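Local structure of uncharacterized conserved (Bdellovibrio bacteriovorus, 7O21) at residues N120-R125 and Y283-G288; S40-L45 and L53-R58; T88-Y93 and I175-N180. The protein probably trims peptidoglycan as an LD-carboxypeptidase of the YkuD family, and is linked to the generation of curvature in the predatory cell. All blocks are in the same frame, centred on the assembly; numbering follows the deposited sequence.

Contact 1: residues N120-R125 and Y283-G288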
loop_
_atom_site.group_PDB
_atom_site.type_symbol
_atom_site.label_atom_id
_atom_site.label_comp_id
_atom_site.label_asym_id
_atom_site.label_seq_id
_atom_site.Cartn_x
_atom_site.Cartn_y
_atom_site.Cartn_z
ATOM N N ASN A 120 -1.021 0.251 10.045
ATOM C CA ASN A 120 0.202 0.981 9.736
ATOM C C ASN A 120 1.417 0.189 10.228
ATOM O O ASN A 120 1.304 -0.943 10.706
ATOM C CB ASN A 120 0.149 2.415 10.266
ATOM C CG ASN A 120 0.212 2.498 11.782
ATOM O OD1 ASN A 120 0.617 1.556 12.476
ATOM N ND2 ASN A 120 -0.179 3.638 12.311
ATOM N N LEU A 121 2.598 0.789 10.124
ATOM C CA LEU A 121 3.812 0.051 10.460
ATOM C C LEU A 121 3.885 -0.291 11.940
ATOM O O LEU A 121 4.447 -1.336 12.295
ATOM C CB LEU A 121 5.045 0.832 10.014
ATOM C CG LEU A 121 5.382 0.841 8.513
ATOM C CD1 LEU A 121 6.706 1.564 8.265
ATOM C CD2 LEU A 121 5.420 -0.573 7.927
ATOM N N PHE A 122 3.365 0.573 12.818
ATOM C CA PHE A 122 3.279 0.215 14.229
ATOM C C PHE A 122 2.412 -1.020 14.410
ATOM O O PHE A 122 2.759 -1.936 15.168
ATOM C CB PHE A 122 2.679 1.363 15.052
ATOM C CG PHE A 122 3.550 2.588 15.151
ATOM C CD1 PHE A 122 4.781 2.551 15.788
ATOM C CD2 PHE A 122 3.104 3.804 14.642
ATOM C CE1 PHE A 122 5.556 3.709 15.895
ATOM C CE2 PHE A 122 3.875 4.957 14.749
ATOM C CZ PHE A 122 5.099 4.907 15.377
ATOM N N ASP A 123 1.245 -1.038 13.750
ATOM C CA ASP A 123 0.312 -2.150 13.892
ATOM C C ASP A 123 0.918 -3.440 13.367
ATOM O O ASP A 123 0.741 -4.501 13.968
ATOM C CB ASP A 123 -0.977 -1.847 13.134
ATOM C CG ASP A 123 -1.665 -0.613 13.634
ATOM O OD1 ASP A 123 -1.676 -0.398 14.863
ATOM O OD2 ASP A 123 -2.224 0.123 12.779
ATOM N N LYS A 124 1.614 -3.369 12.234
ATOM C CA LYS A 124 2.255 -4.557 11.678
ATOM C C LYS A 124 3.332 -5.113 12.603
ATOM O O LYS A 124 3.504 -6.335 12.689
ATOM C CB LYS A 124 2.825 -4.228 10.304
ATOM C CG LYS A 124 1.749 -4.046 9.229
ATOM C CD LYS A 124 2.375 -3.647 7.913
ATOM C CE LYS A 124 1.320 -3.470 6.837
ATOM N NZ LYS A 124 1.934 -2.904 5.606
ATOM N N ARG A 125 4.051 -4.248 13.318
ATOM C CA ARG A 125 5.076 -4.739 14.235
ATOM C C ARG A 125 4.446 -5.493 15.401
ATOM O O ARG A 125 5.014 -6.482 15.888
ATOM C CB ARG A 125 5.926 -3.574 14.736
ATOM C CG ARG A 125 7.146 -3.975 15.552
ATOM C CD ARG A 125 7.861 -2.721 16.009
ATOM N NE ARG A 125 9.109 -2.995 16.709
ATOM C CZ ARG A 125 9.207 -3.097 18.026
ATOM N NH1 ARG A 125 8.126 -2.966 18.781
ATOM N NH2 ARG A 125 10.387 -3.332 18.591
ATOM N N TYR A 283 9.248 6.445 12.365
ATOM C CA TYR A 283 8.401 5.771 13.339
ATOM C C TYR A 283 9.290 5.411 14.515
ATOM O O TYR A 283 10.320 4.756 14.333
ATOM C CB TYR A 283 7.847 4.470 12.749
ATOM C CG TYR A 283 6.987 4.623 11.515
ATOM C CD1 TYR A 283 7.551 4.878 10.271
ATOM C CD2 TYR A 283 5.608 4.495 11.599
ATOM C CE1 TYR A 283 6.765 5.005 9.141
ATOM C CE2 TYR A 283 4.810 4.626 10.468
ATOM C CZ TYR A 283 5.396 4.882 9.256
ATOM O OH TYR A 283 4.602 4.997 8.129
ATOM N N ALA A 284 8.907 5.848 15.715
ATOM C CA ALA A 284 9.726 5.607 16.899
ATOM C C ALA A 284 8.840 5.153 18.052
ATOM O O ALA A 284 7.630 5.377 18.059
ATOM C CB ALA A 284 10.563 6.835 17.296
ATOM N N LEU A 285 9.464 4.484 19.022
ATOM C CA LEU A 285 8.779 4.029 20.225
ATOM C C LEU A 285 9.526 4.533 21.445
ATOM O O LEU A 285 10.755 4.679 21.422
ATOM C CB LEU A 285 8.685 2.488 20.290
ATOM C CG LEU A 285 7.841 1.824 19.197
ATOM C CD1 LEU A 285 7.980 0.303 19.282
ATOM C CD2 LEU A 285 6.371 2.265 19.276
ATOM N N LYS A 286 8.770 4.767 22.524
ATOM C CA LYS A 286 9.367 5.176 23.789
ATOM C C LYS A 286 10.432 4.184 24.234
ATOM O O LYS A 286 10.260 2.966 24.131
ATOM C CB LYS A 286 8.287 5.232 24.872
ATOM C CG LYS A 286 7.427 6.471 24.813
ATOM C CD LYS A 286 6.621 6.616 26.109
ATOM C CE LYS A 286 5.825 7.917 26.129
ATOM N NZ LYS A 286 6.677 9.072 26.542
ATOM N N SER A 287 11.523 4.734 24.753
ATOM C CA SER A 287 12.629 3.984 25.336
ATOM C C SER A 287 13.074 4.782 26.548
ATOM O O SER A 287 13.700 5.835 26.392
ATOM C CB SER A 287 13.783 3.877 24.340
ATOM O OG SER A 287 14.849 3.115 24.895
ATOM N N GLY A 288 12.735 4.305 27.737
ATOM C CA GLY A 288 13.051 5.057 28.941
ATOM C C GLY A 288 12.435 6.440 28.870
ATOM O O GLY A 288 11.217 6.592 28.714
HETATM O O HOH W 1 2.543 3.059 8.201
#
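Y283 presents its ring edge to the face of F122, an edge-to-face (T-shaped) aromatic pair where the helix starting at L121 in the catalytic domain meets a strand of the NTF2-like domain. This end is the tight one. The ring planes stand at 67° with centroids 5.3 Å apart, and Y283 CD2 sits above the rim of the F122 ring. L121 covers a face of the tyrosine in turn: its CD1 makes a CH-pi contact 3.9 Å from the Y283 ring centroid. With CG of F122 anti to the carbonyl carbon (chi1 -68°), the phenyl reaches on to the strand, where its edge meets the carbonyl O of A284 and L285 CD2 closes in obliquely. Y283 OH is bound by E297 and shares a water with L121 N, the helix's first amide. N120 and D123 form a capping box there, D123 N donating to N120 OD1 and N120 N to D123 OD2. The other end is looser and more solvent-exposed: R125, extended from CG to NE with its CG anti to the backbone N (chi1 -172°), reaches partly exposed L285, whose CD1 lies over a guanidinium face 3.3 Å from R125 NH1.

Contact 2: residues S40-L45 and L53-R58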
loop_
_atom_site.group_PDB
_atom_site.type_symbol
_atom_site.label_atom_id
_atom_site.label_comp_id
_atom_site.label_asym_id
_atom_site.label_seq_id
_atom_site.Cartn_x
_atom_site.Cartn_y
_atom_site.Cartn_z
ATOM N N SER A 40 -0.881 17.765 4.066
ATOM C CA SER A 40 -2.207 18.277 4.391
ATOM C C SER A 40 -2.090 19.316 5.491
ATOM O O SER A 40 -1.463 19.060 6.524
ATOM C CB SER A 40 -3.120 17.137 4.849
ATOM O OG SER A 40 -4.344 17.643 5.384
ATOM N N ARG A 41 -2.686 20.486 5.279
ATOM C CA ARG A 41 -2.683 21.463 6.360
ATOM C C ARG A 41 -3.699 21.150 7.440
ATOM O O ARG A 41 -3.692 21.821 8.479
ATOM C CB ARG A 41 -2.868 22.889 5.839
ATOM C CG ARG A 41 -4.178 23.176 5.152
ATOM C CD ARG A 41 -4.050 24.500 4.367
ATOM N NE ARG A 41 -5.342 25.017 3.934
ATOM C CZ ARG A 41 -5.804 24.952 2.691
ATOM N NH1 ARG A 41 -5.076 24.400 1.726
ATOM N NH2 ARG A 41 -6.997 25.454 2.405
ATOM N N TYR A 42 -4.554 20.148 7.226
ATOM C CA TYR A 42 -5.565 19.739 8.189
ATOM C C TYR A 42 -5.243 18.371 8.780
ATOM O O TYR A 42 -4.699 17.496 8.097
ATOM C CB TYR A 42 -6.953 19.669 7.534
ATOM C CG TYR A 42 -7.394 20.980 6.949
ATOM C CD1 TYR A 42 -7.703 22.062 7.768
ATOM C CD2 TYR A 42 -7.436 21.157 5.576
ATOM C CE1 TYR A 42 -8.097 23.288 7.211
ATOM C CE2 TYR A 42 -7.819 22.366 5.024
ATOM C CZ TYR A 42 -8.142 23.418 5.843
ATOM O OH TYR A 42 -8.527 24.619 5.278
ATOM N N VAL A 43 -5.650 18.176 10.038
ATOM C CA VAL A 43 -5.552 16.893 10.728
ATOM C C VAL A 43 -6.907 16.616 11.359
ATOM O O VAL A 43 -7.480 17.506 11.994
ATOM C CB VAL A 43 -4.475 16.941 11.826
ATOM C CG1 VAL A 43 -4.597 15.735 12.752
ATOM C CG2 VAL A 43 -3.075 17.015 11.199
ATOM N N ILE A 44 -7.411 15.399 11.209
ATOM C CA ILE A 44 -8.650 14.982 11.861
ATOM C C ILE A 44 -8.299 14.225 13.134
ATOM O O ILE A 44 -7.443 13.327 13.111
ATOM C CB ILE A 44 -9.507 14.122 10.921
ATOM C CG1 ILE A 44 -9.986 14.967 9.726
ATOM C CG2 ILE A 44 -10.680 13.519 11.697
ATOM C CD1 ILE A 44 -10.690 14.151 8.665
ATOM N N LEU A 45 -8.944 14.585 14.252
ATOM C CA LEU A 45 -8.682 13.969 15.549
ATOM C C LEU A 45 -9.980 13.362 16.058
ATOM O O LEU A 45 -10.990 14.067 16.180
ATOM C CB LEU A 45 -8.175 15.006 16.555
ATOM C CG LEU A 45 -8.075 14.514 17.996
ATOM C CD1 LEU A 45 -7.003 13.457 18.118
ATOM C CD2 LEU A 45 -7.794 15.694 18.928
ATOM N N LEU A 53 -15.251 14.271 16.844
ATOM C CA LEU A 53 -14.254 14.375 15.790
ATOM C C LEU A 53 -13.980 15.849 15.550
ATOM O O LEU A 53 -14.915 16.623 15.314
ATOM C CB LEU A 53 -14.769 13.713 14.517
ATOM C CG LEU A 53 -13.872 13.708 13.282
ATOM C CD1 LEU A 53 -14.293 12.556 12.373
ATOM C CD2 LEU A 53 -13.953 15.040 12.527
ATOM N N SER A 54 -12.711 16.240 15.601
ATOM C CA SER A 54 -12.310 17.626 15.432
ATOM C C SER A 54 -11.387 17.760 14.232
ATOM O O SER A 54 -10.701 16.814 13.843
ATOM C CB SER A 54 -11.554 18.148 16.652
ATOM O OG SER A 54 -12.250 17.893 17.859
ATOM N N VAL A 55 -11.406 18.941 13.624
ATOM C CA VAL A 55 -10.480 19.288 12.555
ATOM C C VAL A 55 -9.523 20.345 13.080
ATOM O O VAL A 55 -9.957 21.372 13.607
ATOM C CB VAL A 55 -11.213 19.789 11.300
ATOM C CG1 VAL A 55 -10.212 20.049 10.185
ATOM C CG2 VAL A 55 -12.249 18.777 10.857
ATOM N N PHE A 56 -8.226 20.088 12.962
ATOM C CA PHE A 56 -7.206 21.062 13.304
ATOM C C PHE A 56 -6.498 21.521 12.040
ATOM O O PHE A 56 -6.363 20.765 11.071
ATOM C CB PHE A 56 -6.179 20.458 14.276
ATOM C CG PHE A 56 -6.699 20.327 15.674
ATOM C CD1 PHE A 56 -7.498 19.248 16.026
ATOM C CD2 PHE A 56 -6.427 21.299 16.624
ATOM C CE1 PHE A 56 -7.995 19.126 17.310
ATOM C CE2 PHE A 56 -6.939 21.187 17.920
ATOM C CZ PHE A 56 -7.714 20.095 18.253
ATOM N N GLU A 57 -6.067 22.779 12.046
ATOM C CA GLU A 57 -5.340 23.372 10.936
ATOM C C GLU A 57 -4.010 23.926 11.427
ATOM O O GLU A 57 -3.892 24.413 12.558
ATOM C CB GLU A 57 -6.157 24.486 10.220
ATOM C CG GLU A 57 -5.491 24.977 8.932
ATOM C CD GLU A 57 -6.273 26.052 8.188
ATOM O OE1 GLU A 57 -7.282 26.541 8.736
ATOM O OE2 GLU A 57 -5.863 26.383 7.055
ATOM N N ARG A 58 -3.016 23.866 10.548
ATOM C CA ARG A 58 -1.719 24.459 10.836
ATOM C C ARG A 58 -1.838 25.974 10.936
ATOM O O ARG A 58 -2.500 26.622 10.121
ATOM C CB ARG A 58 -0.749 24.118 9.715
ATOM C CG ARG A 58 0.679 24.557 10.008
ATOM C CD ARG A 58 1.559 24.481 8.770
ATOM N NE ARG A 58 1.045 25.324 7.683
ATOM C CZ ARG A 58 0.648 24.882 6.490
ATOM N NH1 ARG A 58 0.717 23.600 6.174
ATOM N NH2 ARG A 58 0.170 25.740 5.590
HETATM O O HOH W 2 -9.292 26.492 6.725
HETATM O O HOH W 3 -12.019 15.398 18.899
#
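The Y42 ring has R41 CG over one face, offset toward the rim, while its edge meets the backbone O of F56 and, at the hydroxyl end, a water in the ring plane. E57 runs alongside the tyrosine in the same direction, its carboxylate turned 41° from the ring, with E57 CD 3.5 Å from Y42 CE1. That water bridges Y42 OH and E57 OE1, donating to the latter. R41 approaches that carboxylate too: OE2 of E57 lies at the edge of the guanidinium, in its plane, and R41 NE gives it a weak, bent hydrogen bond of 3.4 Å within a salt bridge. R41 gets there by standing CG between the backbone N and carbonyl carbon (chi1 63°) and then stretching out to NE. R58 bends at chi3 and brings NH1 close to R41 CB, and that NH1 is hydrogen-bonded to the backbone O of S34.

On the face that carries V43 and L45, the F56 ring has V43 O at its edge and L45 CD2 obliquely beside it, 3.8 Å from F56 CE1. On the side with Y42, I44 and V55, I44 CG2 packs on the isobutyl group of L53, and V55 CG1 touches Y42 CD1. Between these layers run the backbone bonds: V43 and F56 form one hydrogen-bonded pair, with F56 N to V43 O at 2.9 Å and almost straight (178°), and L45 and S54 another. S54 OG, bound mainly by E68, shares a second water with L45 O. The whole is an antiparallel beta hairpin, strands 42-47 and 52-59, within the YkuD-type L,D-transpeptidase catalytic domain.

Contact 3: residues T88-Y93 and I175-N180; sequences TPEGIY and IFDHVN
E90 OE1 is gripped twice, by D177 N at 2.9 Å and by a water that also accepts from H178 N. The D177 amide arrives from above the carboxylate plane, 40° out of it, though its N-H points nearly straight at the oxygen. This fastens the chain just where strands 91-99 and 172-176 pair antiparallel in the catalytic domain's mixed sheet. E90 adopts the chi1 of 67° that tucks CG between N and carbonyl carbon, then extends across D177, and the two carboxylates stack with planes 15° apart. Such closeness of like charges, E90 OE1 to D177 OD1 3.7 Å, is probably eased by K48, which bridges to D177 OD1 and also binds T88 OG1 and P89 O. A further water joins T88 O to D177 OD2, donating to both. Beneath this polar layer, G91 and I175 make a hydrogen-bonded pair, the amide of I175 giving the straighter bond to G91 O. The side chain of C151, the predicted nucleophile, is about 8 Å from that of I175. The F176 ring comes back toward strand 91-99: its edge meets I92 CG1, while obliquely G91 O stands 3.5 Å from F176 CE1.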
loop_
_atom_site.group_PDB
_atom_site.type_symbol
_atom_site.label_atom_id
_atom_site.label_comp_id
_atom_site.label_asym_id
_atom_site.label_seq_id
_atom_site.Cartn_x
_atom_site.Cartn_y
_atom_site.Cartn_z
ATOM N N THR A 88 -11.337 -1.400 20.293
ATOM C CA THR A 88 -11.123 -1.192 18.870
ATOM C C THR A 88 -9.764 -0.543 18.661
ATOM O O THR A 88 -9.227 0.096 19.573
ATOM C CB THR A 88 -12.216 -0.267 18.313
ATOM O OG1 THR A 88 -12.375 0.855 19.190
ATOM C CG2 THR A 88 -13.549 -1.007 18.221
ATOM N N PRO A 89 -9.184 -0.677 17.471
ATOM C CA PRO A 89 -7.845 -0.121 17.251
ATOM C C PRO A 89 -7.787 1.385 17.451
ATOM O O PRO A 89 -8.734 2.118 17.163
ATOM C CB PRO A 89 -7.535 -0.500 15.798
ATOM C CG PRO A 89 -8.375 -1.706 15.538
ATOM C CD PRO A 89 -9.642 -1.476 16.322
ATOM N N GLU A 90 -6.652 1.840 17.960
ATOM C CA GLU A 90 -6.335 3.253 18.031
ATOM C C GLU A 90 -4.965 3.453 17.403
ATOM O O GLU A 90 -4.116 2.550 17.429
ATOM C CB GLU A 90 -6.392 3.800 19.472
ATOM C CG GLU A 90 -5.337 3.251 20.409
ATOM C CD GLU A 90 -5.430 3.835 21.819
ATOM O OE1 GLU A 90 -5.844 5.004 21.965
ATOM O OE2 GLU A 90 -5.075 3.129 22.784
ATOM N N GLY A 91 -4.749 4.619 16.817
ATOM C CA GLY A 91 -3.464 4.864 16.197
ATOM C C GLY A 91 -3.449 6.113 15.341
ATOM O O GLY A 91 -4.363 6.950 15.387
ATOM N N ILE A 92 -2.379 6.207 14.560
ATOM C CA ILE A 92 -2.010 7.400 13.821
ATOM C C ILE A 92 -2.065 7.014 12.353
ATOM O O ILE A 92 -1.162 6.319 11.863
ATOM C CB ILE A 92 -0.595 7.868 14.208
ATOM C CG1 ILE A 92 -0.474 8.106 15.722
ATOM C CG2 ILE A 92 -0.218 9.129 13.449
ATOM C CD1 ILE A 92 0.987 8.168 16.213
ATOM N N TYR A 93 -3.110 7.459 11.651
ATOM C CA TYR A 93 -3.392 6.987 10.300
ATOM C C TYR A 93 -3.485 8.149 9.320
ATOM O O TYR A 93 -3.415 9.319 9.684
ATOM C CB TYR A 93 -4.696 6.168 10.280
ATOM C CG TYR A 93 -4.567 4.996 11.210
ATOM C CD1 TYR A 93 -3.750 3.922 10.878
ATOM C CD2 TYR A 93 -5.172 5.006 12.456
ATOM C CE1 TYR A 93 -3.576 2.876 11.746
ATOM C CE2 TYR A 93 -5.004 3.950 13.333
ATOM C CZ TYR A 93 -4.202 2.892 12.968
ATOM O OH TYR A 93 -4.011 1.844 13.843
ATOM N N ILE A 175 -6.887 8.422 15.703
ATOM C CA ILE A 175 -8.015 7.711 16.291
ATOM C C ILE A 175 -7.568 7.267 17.676
ATOM O O ILE A 175 -6.823 6.296 17.817
ATOM C CB ILE A 175 -8.466 6.533 15.415
ATOM C CG1 ILE A 175 -8.863 7.026 14.004
ATOM C CG2 ILE A 175 -9.643 5.789 16.079
ATOM C CD1 ILE A 175 -9.127 5.918 12.983
ATOM N N PHE A 176 -8.004 7.979 18.715
ATOM C CA PHE A 176 -7.473 7.789 20.061
ATOM C C PHE A 176 -8.613 7.445 21.006
ATOM O O PHE A 176 -9.666 8.092 20.968
ATOM C CB PHE A 176 -6.776 9.066 20.541
ATOM C CG PHE A 176 -5.537 9.448 19.739
ATOM C CD1 PHE A 176 -4.831 8.499 19.011
ATOM C CD2 PHE A 176 -5.082 10.760 19.740
ATOM C CE1 PHE A 176 -3.674 8.853 18.296
ATOM C CE2 PHE A 176 -3.931 11.124 19.029
ATOM C CZ PHE A 176 -3.233 10.167 18.301
ATOM N N ASP A 177 -8.402 6.419 21.846
ATOM C CA ASP A 177 -9.394 6.062 22.856
ATOM C C ASP A 177 -9.622 7.223 23.810
ATOM O O ASP A 177 -10.756 7.473 24.246
ATOM C CB ASP A 177 -8.932 4.835 23.655
ATOM C CG ASP A 177 -8.963 3.545 22.848
ATOM O OD1 ASP A 177 -9.253 3.581 21.636
ATOM O OD2 ASP A 177 -8.686 2.478 23.433
ATOM N N HIS A 178 -8.558 7.954 24.135
ATOM C CA HIS A 178 -8.626 9.061 25.071
ATOM C C HIS A 178 -7.826 10.208 24.469
ATOM O O HIS A 178 -6.937 9.981 23.648
ATOM C CB HIS A 178 -8.060 8.591 26.423
ATOM C CG HIS A 178 -8.886 7.514 27.067
ATOM N ND1 HIS A 178 -10.092 7.765 27.686
ATOM C CD2 HIS A 178 -8.711 6.171 27.117
ATOM C CE1 HIS A 178 -10.605 6.629 28.127
ATOM N NE2 HIS A 178 -9.788 5.646 27.791
ATOM N N VAL A 179 -8.177 11.442 24.832
ATOM C CA VAL A 179 -7.450 12.636 24.395
ATOM C C VAL A 179 -7.153 13.489 25.622
ATOM O O VAL A 179 -8.075 13.880 26.343
ATOM C CB VAL A 179 -8.228 13.451 23.349
ATOM C CG1 VAL A 179 -7.489 14.749 23.023
ATOM C CG2 VAL A 179 -8.443 12.626 22.089
ATOM N N ASN A 180 -5.873 13.767 25.865
ATOM C CA ASN A 180 -5.443 14.595 26.993
ATOM C C ASN A 180 -5.280 16.028 26.500
ATOM O O ASN A 180 -4.390 16.315 25.698
ATOM C CB ASN A 180 -4.120 14.070 27.551
ATOM C CG ASN A 180 -3.548 14.948 28.654
ATOM O OD1 ASN A 180 -4.284 15.570 29.422
ATOM N ND2 ASN A 180 -2.223 15.006 28.733
HETATM O O HOH W 4 -8.010 0.250 21.980
HETATM O O HOH W 5 -11.548 1.057 21.907
HETATM O O HOH W 6 -5.722 6.831 24.003
#

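Overall arrangement
From the N terminus, contact 2 comes first, closing a short hairpin between strands 42-47 and 52-59 before any other contact opens. T88-Y93 then opens contact 3 and N120-R125 opens contact 1; I175-N180 closes contact 3 and Y283-G288 closes contact 1, so these two cross. Contact 3 brings strand 172-176, which also neighbours strand 42-47, against strand 91-99; L45 of contact 2 packs on F176 of contact 3. Contact 1 spans the two domains, and its capping-box residues also reach contact 3, D123 to the Y93 hydroxyl and N120 to the I92 carbonyl. Contacts 1 and 2 lie on opposite sides of the chain's centre, their centres about 23 Å apart.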